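Local coordinates for ALKF (Bacillus cereus, PDB 3ZBO), which is of unknown enzymatic function but belongs to a family related to the HEAT-like repeat DNA glycosylases and has affinity for branched DNA structures, at residues A[59-63]-A[90-95]; A[78-84]-A[108-114]; A[85-89]-A[118-122]; A[101-106]-A[132-137]. One frame throughout, in Å; residues are numbered along the deposited sequence.

Three of the contacts join a helix to the next but one along the chain in an all-helical, HEAT-like solenoid of the DNA alkylation repair family; contact 2 sets a loop against the end of helix 98-110. Contact 1 (59-63 with 90-95) and contact 3 (85-89 with 118-122) share helix 85-94, met near its C-terminal end by helix 56-63 and near its start by helix 115-124; their centres are about 13 Å apart. Contact 2 uses the last turn of helix 98-110 and contact 4 its middle, centres again about 13 Å apart. Contacts 1 and 4 follow in series, while every other pair interleaves. Contact 4 lies about 4 Å from the chain centre, so its close helix crossing sits near the middle of the molecule.

Contact 1: A[59-63]-A[90-95]; sequences AEELY and RWIDGA
The indole of Trp91 carries the ring of Tyr63 over one face and meets the carboxylate of Glu60 and CB of Ala59 at its edge. The two rings form a face-to-face stack: the centroid of the Tyr63 ring is 4.3 Å from that of the five-membered ring of Trp91, with the planes only 11° apart. This is side-by-side helix packing within a HEAT-like helical solenoid, helix 56-63 running nearly parallel to helix 85-94, with short-segment axes 22° apart and 11.8 Å at closest approach. The wide spacing is filled by the aromatic pair.

At the polar edge, Arg90 grips the Glu60 carboxylate end-on, one nitrogen to each oxygen. Its NH1 donates to Glu60 OE1 over 2.8 Å, on the syn side but tilted out of the carboxylate plane, and its NH2 reaches Glu60 OE2 at 3.0 Å along a nearly straight bond. Trp91 NE1 donates to the same Glu60 OE2 at 3.1 Å, but from the opposite face of the carboxylate, so this oxygen is held from both faces; Gln56 is a further partner. Asp87 also pairs with Arg90 NH2, giving the guanidinium a second carboxylate. The bend of Glu60 at its second torsion turns its carboxylate toward the guanidinium and the indole N-H.

Tyr63 has CG anti to its backbone N (chi1 -162°), which carries the ring toward helix 85-94 and its hydroxyl past the indole to the main chain. Tyr63 OH donates to Trp91 O over 2.7 Å, from above the carbonyl plane, while Gly94 N reaches the same oxygen from the opposite face.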
loop_
_atom_site.group_PDB
_atom_site.type_symbol
_atom_site.label_atom_id
_atom_site.label_comp_id
_atom_site.label_asym_id
_atom_site.label_seq_id
_atom_site.Cartn_x
_atom_site.Cartn_y
_atom_site.Cartn_z
ATOM N N ALA A 59 7.891 -13.691 10.678
ATOM C CA ALA A 59 6.904 -12.797 10.046
ATOM C C ALA A 59 5.537 -13.462 10.096
ATOM O O ALA A 59 4.511 -12.754 10.419
ATOM C CB ALA A 59 7.255 -12.476 8.524
ATOM N N GLU A 60 5.514 -14.755 9.852
ATOM C CA GLU A 60 4.213 -15.441 9.895
ATOM C C GLU A 60 3.588 -15.412 11.244
ATOM O O GLU A 60 2.339 -15.202 11.368
ATOM C CB GLU A 60 4.266 -16.884 9.371
ATOM C CG GLU A 60 4.596 -16.964 7.917
ATOM C CD GLU A 60 3.485 -16.552 6.940
ATOM O OE1 GLU A 60 2.341 -16.521 7.379
ATOM O OE2 GLU A 60 3.754 -16.352 5.788
ATOM N N GLU A 61 4.392 -15.668 12.300
ATOM C CA GLU A 61 3.807 -15.607 13.622
ATOM C C GLU A 61 3.327 -14.197 14.016
ATOM O O GLU A 61 2.266 -14.092 14.673
ATOM C CB GLU A 61 4.826 -16.095 14.673
ATOM C CG GLU A 61 5.195 -17.537 14.500
ATOM C CD GLU A 61 5.913 -18.098 15.766
ATOM O OE1 GLU A 61 5.569 -17.767 16.940
ATOM O OE2 GLU A 61 6.815 -18.962 15.548
ATOM N N LEU A 62 4.096 -13.207 13.613
ATOM C CA LEU A 62 3.727 -11.809 13.936
ATOM C C LEU A 62 2.467 -11.468 13.151
ATOM O O LEU A 62 1.537 -10.834 13.748
ATOM C CB LEU A 62 4.862 -10.860 13.574
ATOM C CG LEU A 62 6.055 -11.054 14.487
ATOM C CD1 LEU A 62 7.174 -10.259 13.901
ATOM C CD2 LEU A 62 5.753 -10.550 15.876
ATOM N N TYR A 63 2.373 -11.880 11.895
ATOM C CA TYR A 63 1.153 -11.451 11.127
ATOM C C TYR A 63 -0.108 -12.102 11.698
ATOM O O TYR A 63 -1.204 -11.496 11.740
ATOM C CB TYR A 63 1.378 -11.830 9.653
ATOM C CG TYR A 63 0.425 -11.062 8.776
ATOM C CD1 TYR A 63 0.712 -9.756 8.366
ATOM C CD2 TYR A 63 -0.767 -11.667 8.359
ATOM C CE1 TYR A 63 -0.183 -9.034 7.530
ATOM C CE2 TYR A 63 -1.697 -10.959 7.595
ATOM C CZ TYR A 63 -1.375 -9.642 7.194
ATOM O OH TYR A 63 -2.283 -8.969 6.405
ATOM N N ARG A 90 -3.190 -15.589 1.794
ATOM C CA ARG A 90 -3.438 -15.612 3.236
ATOM C C ARG A 90 -3.294 -14.251 3.893
ATOM O O ARG A 90 -4.120 -13.833 4.719
ATOM C CB ARG A 90 -2.498 -16.605 3.985
ATOM C CG ARG A 90 -2.771 -18.044 3.567
ATOM C CD ARG A 90 -1.925 -19.067 4.413
ATOM N NE ARG A 90 -0.498 -18.869 4.150
ATOM C CZ ARG A 90 0.383 -18.122 4.872
ATOM N NH1 ARG A 90 0.045 -17.412 5.962
ATOM N NH2 ARG A 90 1.623 -18.008 4.430
ATOM N N TRP A 91 -2.245 -13.576 3.495
ATOM C CA TRP A 91 -1.956 -12.274 4.151
ATOM C C TRP A 91 -3.091 -11.283 3.775
ATOM O O TRP A 91 -3.598 -10.578 4.633
ATOM C CB TRP A 91 -0.585 -11.714 3.690
ATOM C CG TRP A 91 0.560 -12.330 4.495
ATOM C CD1 TRP A 91 0.738 -13.647 4.793
ATOM C CD2 TRP A 91 1.731 -11.639 4.918
ATOM N NE1 TRP A 91 1.971 -13.788 5.488
ATOM C CE2 TRP A 91 2.538 -12.557 5.607
ATOM C CE3 TRP A 91 2.128 -10.310 4.851
ATOM C CZ2 TRP A 91 3.802 -12.222 6.164
ATOM C CZ3 TRP A 91 3.376 -9.925 5.512
ATOM C CH2 TRP A 91 4.126 -10.884 6.194
ATOM N N ILE A 92 -3.511 -11.259 2.488
ATOM C CA ILE A 92 -4.563 -10.291 2.191
ATOM C C ILE A 92 -5.870 -10.658 2.889
ATOM O O ILE A 92 -6.649 -9.764 3.265
ATOM C CB ILE A 92 -4.737 -10.088 0.676
ATOM C CG1 ILE A 92 -5.470 -8.770 0.329
ATOM C CG2 ILE A 92 -5.553 -11.274 0.000
ATOM C CD1 ILE A 92 -4.718 -7.476 0.823
ATOM N N ASP A 93 -6.125 -11.952 3.114
ATOM C CA ASP A 93 -7.350 -12.310 3.858
ATOM C C ASP A 93 -7.330 -11.766 5.262
ATOM O O ASP A 93 -8.391 -11.543 5.791
ATOM C CB ASP A 93 -7.497 -13.846 3.943
ATOM C CG ASP A 93 -7.930 -14.469 2.613
ATOM O OD1 ASP A 93 -8.372 -13.789 1.704
ATOM O OD2 ASP A 93 -7.851 -15.741 2.527
ATOM N N GLY A 94 -6.148 -11.546 5.848
ATOM C CA GLY A 94 -6.078 -10.971 7.166
ATOM C C GLY A 94 -5.915 -9.457 7.251
ATOM O O GLY A 94 -5.924 -8.910 8.345
ATOM N N ALA A 95 -5.923 -8.822 6.076
ATOM C CA ALA A 95 -5.698 -7.388 6.057
ATOM C C ALA A 95 -7.049 -6.682 6.196
ATOM O O ALA A 95 -7.712 -6.316 5.214
ATOM C CB ALA A 95 -5.055 -7.048 4.697
#

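Contact 2: A[78-84]-A[108-114]; sequences ADPKAMS and TLSESNI
The carbonyl oxygen of Pro80 is gripped by Met83 N from its own turn and by a water at 2.8 Å; that water in turn accepts from Asn113 N at 3.0 Å, so it bridges the two loops. A direct bond lies nearby: Lys81 NZ donates to Glu111 O over 3.1 Å, tilted 26° from the carbonyl plane. A bend at the last torsion of Lys81 (chi4 63°) turns the ammonium to that oxygen, while the aliphatic part of its chain crosses the Asn113 amide at about a right angle.

Beneath these polar links the packing is apolar. Pro80 CG rests 3.7 Å from Glu111 CB, the two side chains lying side by side, and Thr108 CG2 meets Pro80 CB, Ala78 CB and, at 4.0 Å, Met83 SD. The Thr108 hydroxyl is engaged by Val104 O and Arg240. Ile114 CD1 lies 3.8 Å from Ser84 C.

Ser112 shapes its own loop: its OG donates to Leu109 O at 2.8 Å and accepts from Ile114 N, an ST turn. Ser84 and Ile114 both occupy N-cap positions, so the contact sets the turn before helix 85-94 against the turn before helix 115-124, as expected of a HEAT-like solenoid.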
loop_
_atom_site.group_PDB
_atom_site.type_symbol
_atom_site.label_atom_id
_atom_site.label_comp_id
_atom_site.label_asym_id
_atom_site.label_seq_id
_atom_site.Cartn_x
_atom_site.Cartn_y
_atom_site.Cartn_z
ATOM N N ALA A 78 9.594 -9.814 6.315
ATOM C CA ALA A 78 9.251 -10.935 5.473
ATOM C C ALA A 78 10.299 -11.203 4.405
ATOM O O ALA A 78 11.136 -10.333 4.097
ATOM C CB ALA A 78 7.842 -10.609 4.756
ATOM N N ASP A 79 10.216 -12.388 3.798
ATOM C CA ASP A 79 11.033 -12.695 2.587
ATOM C C ASP A 79 10.104 -12.842 1.381
ATOM O O ASP A 79 9.645 -13.923 1.013
ATOM C CB ASP A 79 11.731 -14.054 2.868
ATOM C CG ASP A 79 12.804 -14.358 1.839
ATOM O OD1 ASP A 79 12.937 -13.602 0.836
ATOM O OD2 ASP A 79 13.489 -15.393 2.090
ATOM N N PRO A 80 9.794 -11.722 0.772
ATOM C CA PRO A 80 8.789 -11.773 -0.302
ATOM C C PRO A 80 9.227 -12.533 -1.512
ATOM O O PRO A 80 8.343 -13.105 -2.166
ATOM C CB PRO A 80 8.567 -10.315 -0.646
ATOM C CG PRO A 80 9.720 -9.586 -0.070
ATOM C CD PRO A 80 10.197 -10.369 1.133
ATOM N N LYS A 81 10.536 -12.625 -1.757
ATOM C CA LYS A 81 10.906 -13.427 -2.915
ATOM C C LYS A 81 10.703 -14.915 -2.667
ATOM O O LYS A 81 10.689 -15.708 -3.651
ATOM C CB LYS A 81 12.324 -13.092 -3.331
ATOM C CG LYS A 81 12.376 -11.691 -3.904
ATOM C CD LYS A 81 13.748 -11.372 -4.398
ATOM C CE LYS A 81 13.719 -10.143 -5.269
ATOM N NZ LYS A 81 13.287 -8.970 -4.467
ATOM N N ALA A 82 10.517 -15.319 -1.401
ATOM C CA ALA A 82 10.219 -16.703 -1.092
ATOM C C ALA A 82 8.722 -16.936 -0.822
ATOM O O ALA A 82 8.325 -18.054 -0.520
ATOM C CB ALA A 82 11.069 -17.222 0.128
ATOM N N MET A 83 7.882 -15.880 -0.893
ATOM C CA MET A 83 6.451 -16.081 -0.617
ATOM C C MET A 83 5.753 -16.449 -1.912
ATOM O O MET A 83 6.012 -15.849 -2.977
ATOM C CB MET A 83 5.871 -14.748 -0.025
ATOM C CG MET A 83 6.232 -14.550 1.440
ATOM S SD MET A 83 5.649 -12.966 2.018
ATOM C CE MET A 83 3.875 -13.220 2.020
ATOM N N SER A 84 4.825 -17.407 -1.824
ATOM C CA SER A 84 4.040 -17.821 -2.960
ATOM C C SER A 84 2.750 -16.987 -3.102
ATOM O O SER A 84 2.357 -16.227 -2.155
ATOM C CB SER A 84 3.592 -19.285 -2.740
ATOM O OG SER A 84 2.782 -19.330 -1.597
ATOM N N THR A 108 4.788 -5.489 0.696
ATOM C CA THR A 108 5.510 -6.766 0.661
ATOM C C THR A 108 5.378 -7.409 -0.734
ATOM O O THR A 108 6.331 -7.835 -1.326
ATOM C CB THR A 108 4.939 -7.637 1.707
ATOM O OG1 THR A 108 5.134 -6.996 2.987
ATOM C CG2 THR A 108 5.692 -8.972 1.771
ATOM N N LEU A 109 4.160 -7.347 -1.283
ATOM C CA LEU A 109 3.952 -7.895 -2.666
ATOM C C LEU A 109 4.799 -7.203 -3.720
ATOM O O LEU A 109 5.331 -7.858 -4.637
ATOM C CB LEU A 109 2.447 -7.875 -3.023
ATOM C CG LEU A 109 2.060 -8.402 -4.438
ATOM C CD1 LEU A 109 2.446 -9.932 -4.504
ATOM C CD2 LEU A 109 0.590 -8.212 -4.685
ATOM N N SER A 110 4.938 -5.871 -3.595
ATOM C CA SER A 110 5.726 -5.115 -4.601
ATOM C C SER A 110 7.194 -5.520 -4.580
ATOM O O SER A 110 7.890 -5.167 -5.546
ATOM C CB SER A 110 5.541 -3.561 -4.347
ATOM O OG SER A 110 6.290 -3.202 -3.209
ATOM N N GLU A 111 7.615 -6.228 -3.533
ATOM C CA GLU A 111 9.030 -6.636 -3.390
ATOM C C GLU A 111 9.206 -8.098 -3.779
ATOM O O GLU A 111 10.325 -8.627 -3.652
ATOM C CB GLU A 111 9.486 -6.401 -1.956
ATOM C CG GLU A 111 9.660 -4.878 -1.588
ATOM C CD GLU A 111 10.717 -4.190 -2.447
ATOM O OE1 GLU A 111 11.753 -4.834 -2.744
ATOM O OE2 GLU A 111 10.521 -3.016 -2.834
ATOM N N SER A 112 8.122 -8.739 -4.218
ATOM C CA SER A 112 8.187 -10.125 -4.620
ATOM C C SER A 112 8.503 -10.219 -6.107
ATOM O O SER A 112 8.566 -9.231 -6.823
ATOM C CB SER A 112 6.816 -10.758 -4.338
ATOM O OG SER A 112 5.968 -10.427 -5.394
ATOM N N ASN A 113 8.581 -11.479 -6.589
ATOM C CA ASN A 113 8.741 -11.730 -8.002
ATOM C C ASN A 113 7.463 -12.039 -8.701
ATOM O O ASN A 113 7.497 -12.366 -9.873
ATOM C CB ASN A 113 9.709 -12.945 -8.191
ATOM C CG ASN A 113 11.112 -12.672 -7.654
ATOM O OD1 ASN A 113 11.761 -13.574 -7.042
ATOM N ND2 ASN A 113 11.595 -11.476 -7.867
ATOM N N ILE A 114 6.293 -11.905 -8.048
ATOM C CA ILE A 114 5.037 -12.258 -8.681
ATOM C C ILE A 114 4.025 -11.122 -8.531
ATOM O O ILE A 114 2.823 -11.288 -8.602
ATOM C CB ILE A 114 4.443 -13.549 -8.060
ATOM C CG1 ILE A 114 4.393 -13.459 -6.521
ATOM C CG2 ILE A 114 5.407 -14.696 -8.391
ATOM C CD1 ILE A 114 3.632 -14.585 -5.886
HETATM O O HOH W 1 7.984 -13.899 -4.872
#

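Contact 3: A[85-89]-A[118-122]; sequences ESDFD and VADKW
Helices 85-94 and 115-124 cross at 44° here, pointing broadly the same way, their short-segment axes 11.5 Å apart at closest approach, with Glu85 CA and Val118 CA 6.7 Å from each other. Side chains span that gap in two places. Trp122 points the edge of its indole at the first helix, where NE1 donates to Asp89 OD1 over 3.1 Å. The acceptor lies only 4° out of the ring plane and is met nearly end-on to its C-O bond, which would help fix the rotation of the indole. Further round the same edge, Trp122 CZ2 comes 3.5 Å from Phe88 O and 4.0 Å from Phe88 CB. One indole face is covered by Val118 CG1 from a turn earlier in its own helix.

Both helices belong to the HEAT-like solenoid of the family, and helix 98-110 lies against the pair: its Leu109 touches Phe88 and Trp122 alike. At the outer side an ion pair completes the junction. Glu85, with CG anti to its backbone N (chi1 178°) and extended beyond, passes Val118 CG2 at 4.0 Å from its CG. Lys121 NZ donates to Glu85 OE2 over 2.8 Å, meeting the syn lone pair of that oxygen, and the two form a salt bridge. The extended lysine chain crosses the glutamate at about a right angle, bringing Lys121 CD to 3.2 Å from Glu85 OE2.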
loop_
_atom_site.group_PDB
_atom_site.type_symbol
_atom_site.label_atom_id
_atom_site.label_comp_id
_atom_site.label_asym_id
_atom_site.label_seq_id
_atom_site.Cartn_x
_atom_site.Cartn_y
_atom_site.Cartn_z
ATOM N N GLU A 85 2.054 -17.165 -4.221
ATOM C CA GLU A 85 0.735 -16.586 -4.363
ATOM C C GLU A 85 -0.175 -16.996 -3.187
ATOM O O GLU A 85 -0.950 -16.169 -2.650
ATOM C CB GLU A 85 0.120 -16.942 -5.767
ATOM C CG GLU A 85 -1.242 -16.411 -5.909
ATOM C CD GLU A 85 -1.764 -16.570 -7.355
ATOM O OE1 GLU A 85 -0.938 -16.883 -8.252
ATOM O OE2 GLU A 85 -2.952 -16.360 -7.564
ATOM N N SER A 86 -0.153 -18.306 -2.765
ATOM C CA SER A 86 -1.009 -18.765 -1.707
ATOM C C SER A 86 -0.669 -17.983 -0.415
ATOM O O SER A 86 -1.567 -17.660 0.326
ATOM C CB SER A 86 -0.831 -20.327 -1.526
ATOM O OG SER A 86 -1.525 -20.693 -0.356
ATOM N N ASP A 87 0.624 -17.695 -0.199
ATOM C CA ASP A 87 1.023 -16.983 0.998
ATOM C C ASP A 87 0.419 -15.570 0.967
ATOM O O ASP A 87 -0.116 -15.096 1.986
ATOM C CB ASP A 87 2.524 -16.836 1.115
ATOM C CG ASP A 87 3.263 -18.193 1.362
ATOM O OD1 ASP A 87 2.658 -19.094 2.003
ATOM O OD2 ASP A 87 4.452 -18.313 0.912
ATOM N N PHE A 88 0.583 -14.897 -0.182
ATOM C CA PHE A 88 -0.021 -13.546 -0.268
ATOM C C PHE A 88 -1.514 -13.567 -0.131
ATOM O O PHE A 88 -2.078 -12.635 0.518
ATOM C CB PHE A 88 0.399 -12.874 -1.562
ATOM C CG PHE A 88 1.796 -12.317 -1.494
ATOM C CD1 PHE A 88 2.051 -11.142 -0.719
ATOM C CD2 PHE A 88 2.794 -12.898 -2.194
ATOM C CE1 PHE A 88 3.420 -10.683 -0.614
ATOM C CE2 PHE A 88 4.162 -12.435 -2.092
ATOM C CZ PHE A 88 4.441 -11.295 -1.276
ATOM N N ASP A 89 -2.203 -14.612 -0.639
ATOM C CA ASP A 89 -3.654 -14.648 -0.459
ATOM C C ASP A 89 -4.012 -14.832 1.005
ATOM O O ASP A 89 -4.963 -14.243 1.506
ATOM C CB ASP A 89 -4.220 -15.849 -1.272
ATOM C CG ASP A 89 -4.256 -15.559 -2.778
ATOM O OD1 ASP A 89 -4.247 -14.382 -3.111
ATOM O OD2 ASP A 89 -4.228 -16.480 -3.641
ATOM N N VAL A 118 -0.244 -11.293 -9.164
ATOM C CA VAL A 118 -1.099 -11.331 -8.007
ATOM C C VAL A 118 -1.927 -10.020 -7.920
ATOM O O VAL A 118 -3.148 -10.065 -7.734
ATOM C CB VAL A 118 -0.309 -11.501 -6.742
ATOM C CG1 VAL A 118 -1.270 -11.437 -5.511
ATOM C CG2 VAL A 118 0.411 -12.859 -6.768
ATOM N N ALA A 119 -1.285 -8.890 -8.140
ATOM C CA ALA A 119 -2.069 -7.627 -8.089
ATOM C C ALA A 119 -3.168 -7.573 -9.110
ATOM O O ALA A 119 -4.255 -7.077 -8.858
ATOM C CB ALA A 119 -1.105 -6.421 -8.312
ATOM N N ASP A 120 -2.888 -8.070 -10.307
ATOM C CA ASP A 120 -3.960 -8.155 -11.336
ATOM C C ASP A 120 -5.172 -9.002 -10.919
ATOM O O ASP A 120 -6.366 -8.592 -11.113
ATOM C CB ASP A 120 -3.434 -8.683 -12.662
ATOM C CG ASP A 120 -2.428 -7.758 -13.333
ATOM O OD1 ASP A 120 -2.402 -6.515 -13.028
ATOM O OD2 ASP A 120 -1.743 -8.247 -14.255
ATOM N N LYS A 121 -4.891 -10.153 -10.288
ATOM C CA LYS A 121 -5.966 -10.957 -9.785
ATOM C C LYS A 121 -6.730 -10.213 -8.738
ATOM O O LYS A 121 -7.972 -10.241 -8.652
ATOM C CB LYS A 121 -5.447 -12.282 -9.206
ATOM C CG LYS A 121 -4.986 -13.193 -10.329
ATOM C CD LYS A 121 -4.552 -14.529 -9.675
ATOM C CE LYS A 121 -3.815 -15.362 -10.728
ATOM N NZ LYS A 121 -3.829 -16.808 -10.158
ATOM N N TRP A 122 -6.000 -9.513 -7.847
ATOM C CA TRP A 122 -6.659 -8.794 -6.811
ATOM C C TRP A 122 -7.529 -7.663 -7.342
ATOM O O TRP A 122 -8.637 -7.421 -6.845
ATOM C CB TRP A 122 -5.648 -8.255 -5.711
ATOM C CG TRP A 122 -5.103 -9.365 -4.907
ATOM C CD1 TRP A 122 -5.480 -10.706 -4.971
ATOM C CD2 TRP A 122 -4.066 -9.279 -3.933
ATOM N NE1 TRP A 122 -4.732 -11.475 -4.025
ATOM C CE2 TRP A 122 -3.837 -10.613 -3.412
ATOM C CE3 TRP A 122 -3.270 -8.208 -3.471
ATOM C CZ2 TRP A 122 -2.914 -10.859 -2.398
ATOM C CZ3 TRP A 122 -2.310 -8.467 -2.523
ATOM C CH2 TRP A 122 -2.153 -9.830 -1.992
#

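Contact 4: A[101-106]-A[132-137]; sequences SDYVVA and SAGWSC
Ala106 presses its methyl group onto a turn of helix 128-144, with CB 3.4 Å from Ala133 O and 3.8 Å from Ser136 CB, and also close to Cys137 N. Small residues of this kind allow the close helix crossing seen here in the HEAT-like solenoid: the short-segment axes approach to 8.3 Å and make an angle of 72°. The CA atoms of Ala106 and Cys137 stand 4.6 Å apart. Ala133 returns the contact from its own helix, its CB lying 3.3 Å from Ser101 O. That oxygen accepts from Ala106 N, five residues on, in a wider pi-type turn at 101-105.

Every residue that touches is buried, and the acidic Asp102 is met by hydroxyls. Its CG lies anti to the carbonyl carbon (chi1 -62°), and the carboxylate reaches across to the other helix. Two serines approach OD1: Ser101 OG of its own helix from well above the carboxylate plane, 58° out of it, and Ser132 OG on the syn side. Each hydroxyl has an alternative acceptor, Tyr98 O for Ser101 and Arg172 O for Ser132; to the extent that they donate to OD1, they would probably stabilise a negative charge. Trp140 NE1, further along helix 128-144, donates to Asp102 O, and Arg172 brings in helix 171-187.

Ser136 lies against the same carboxylate, its OG 3.2 Å from Asp102 CG, but its hydrogen bond goes back to its own helix, to Ser132 O at 2.7 Å. Ser136 N reaches that carbonyl from the opposite face. The short bond across the interface is Ser132 OG to Asp102 OD1, 2.6 Å.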
loop_
_atom_site.group_PDB
_atom_site.type_symbol
_atom_site.label_atom_id
_atom_site.label_comp_id
_atom_site.label_asym_id
_atom_site.label_seq_id
_atom_site.Cartn_x
_atom_site.Cartn_y
_atom_site.Cartn_z
ATOM N N SER A 101 -3.964 -3.549 3.934
ATOM C CA SER A 101 -3.951 -3.921 2.553
ATOM C C SER A 101 -2.928 -3.111 1.766
ATOM O O SER A 101 -2.242 -3.649 0.880
ATOM C CB SER A 101 -5.350 -3.797 1.930
ATOM O OG SER A 101 -5.813 -2.453 2.072
ATOM N N ASP A 102 -2.829 -1.801 2.059
ATOM C CA ASP A 102 -2.140 -0.862 1.110
ATOM C C ASP A 102 -0.675 -0.675 1.560
ATOM O O ASP A 102 0.181 -0.557 0.666
ATOM C CB ASP A 102 -2.797 0.495 1.117
ATOM C CG ASP A 102 -4.270 0.478 0.660
ATOM O OD1 ASP A 102 -4.799 -0.584 0.279
ATOM O OD2 ASP A 102 -4.804 1.603 0.779
ATOM N N TYR A 103 -0.411 -0.627 2.895
ATOM C CA TYR A 103 0.935 -0.251 3.349
ATOM C C TYR A 103 1.735 -1.453 3.897
ATOM O O TYR A 103 2.940 -1.347 4.151
ATOM C CB TYR A 103 0.837 0.837 4.423
ATOM C CG TYR A 103 0.025 2.032 4.036
ATOM C CD1 TYR A 103 -0.047 2.498 2.705
ATOM C CD2 TYR A 103 -0.723 2.661 5.032
ATOM C CE1 TYR A 103 -0.803 3.678 2.407
ATOM C CE2 TYR A 103 -1.488 3.759 4.708
ATOM C CZ TYR A 103 -1.518 4.211 3.439
ATOM O OH TYR A 103 -2.354 5.283 3.191
ATOM N N VAL A 104 1.106 -2.630 3.986
ATOM C CA VAL A 104 1.788 -3.840 4.504
ATOM C C VAL A 104 1.736 -4.950 3.440
ATOM O O VAL A 104 2.757 -5.219 2.787
ATOM C CB VAL A 104 1.146 -4.356 5.782
ATOM C CG1 VAL A 104 1.911 -5.630 6.250
ATOM C CG2 VAL A 104 1.211 -3.304 6.859
ATOM N N VAL A 105 0.562 -5.478 3.078
ATOM C CA VAL A 105 0.543 -6.536 2.103
ATOM C C VAL A 105 0.944 -6.059 0.716
ATOM O O VAL A 105 1.753 -6.724 0.065
ATOM C CB VAL A 105 -0.872 -7.147 2.093
ATOM C CG1 VAL A 105 -0.875 -8.367 1.124
ATOM C CG2 VAL A 105 -1.281 -7.678 3.523
ATOM N N ALA A 106 0.406 -4.921 0.235
ATOM C CA ALA A 106 0.773 -4.469 -1.134
ATOM C C ALA A 106 2.277 -4.141 -1.183
ATOM O O ALA A 106 2.887 -4.321 -2.260
ATOM C CB ALA A 106 -0.031 -3.216 -1.459
ATOM N N SER A 132 -8.012 -2.690 -3.409
ATOM C CA SER A 132 -7.149 -1.569 -2.912
ATOM C C SER A 132 -5.683 -2.017 -2.859
ATOM O O SER A 132 -4.784 -1.247 -3.251
ATOM C CB SER A 132 -7.617 -1.164 -1.505
ATOM O OG SER A 132 -6.926 0.031 -1.156
ATOM N N ALA A 133 -5.421 -3.235 -2.393
ATOM C CA ALA A 133 -4.037 -3.730 -2.332
ATOM C C ALA A 133 -3.466 -3.891 -3.739
ATOM O O ALA A 133 -2.278 -3.562 -3.931
ATOM C CB ALA A 133 -3.968 -5.090 -1.599
ATOM N N GLY A 134 -4.289 -4.342 -4.721
ATOM C CA GLY A 134 -3.720 -4.565 -6.024
ATOM C C GLY A 134 -3.363 -3.210 -6.680
ATOM O O GLY A 134 -2.259 -3.119 -7.246
ATOM N N TRP A 135 -4.236 -2.191 -6.602
ATOM C CA TRP A 135 -3.902 -0.808 -7.151
ATOM C C TRP A 135 -2.738 -0.264 -6.390
ATOM O O TRP A 135 -1.833 0.329 -7.021
ATOM C CB TRP A 135 -5.120 0.086 -7.033
ATOM C CG TRP A 135 -6.222 -0.319 -8.015
ATOM C CD1 TRP A 135 -7.420 -0.912 -7.759
ATOM C CD2 TRP A 135 -6.214 -0.031 -9.444
ATOM N NE1 TRP A 135 -8.132 -1.087 -8.939
ATOM C CE2 TRP A 135 -7.418 -0.529 -9.971
ATOM C CE3 TRP A 135 -5.291 0.616 -10.306
ATOM C CZ2 TRP A 135 -7.767 -0.422 -11.335
ATOM C CZ3 TRP A 135 -5.599 0.735 -11.643
ATOM C CH2 TRP A 135 -6.828 0.227 -12.189
ATOM N N SER A 136 -2.720 -0.447 -5.044
ATOM C CA SER A 136 -1.596 0.088 -4.256
ATOM C C SER A 136 -0.257 -0.560 -4.707
ATOM O O SER A 136 0.723 0.157 -4.830
ATOM C CB SER A 136 -1.792 -0.159 -2.763
ATOM O OG SER A 136 -2.976 0.573 -2.278
ATOM N N CYS A 137 -0.286 -1.867 -4.909
ATOM C CA CYS A 137 0.965 -2.540 -5.318
ATOM C C CYS A 137 1.449 -1.933 -6.596
ATOM O O CYS A 137 2.693 -1.720 -6.675
ATOM C CB CYS A 137 0.584 -3.989 -5.500
ATOM S SG CYS A 137 2.053 -4.990 -5.992
#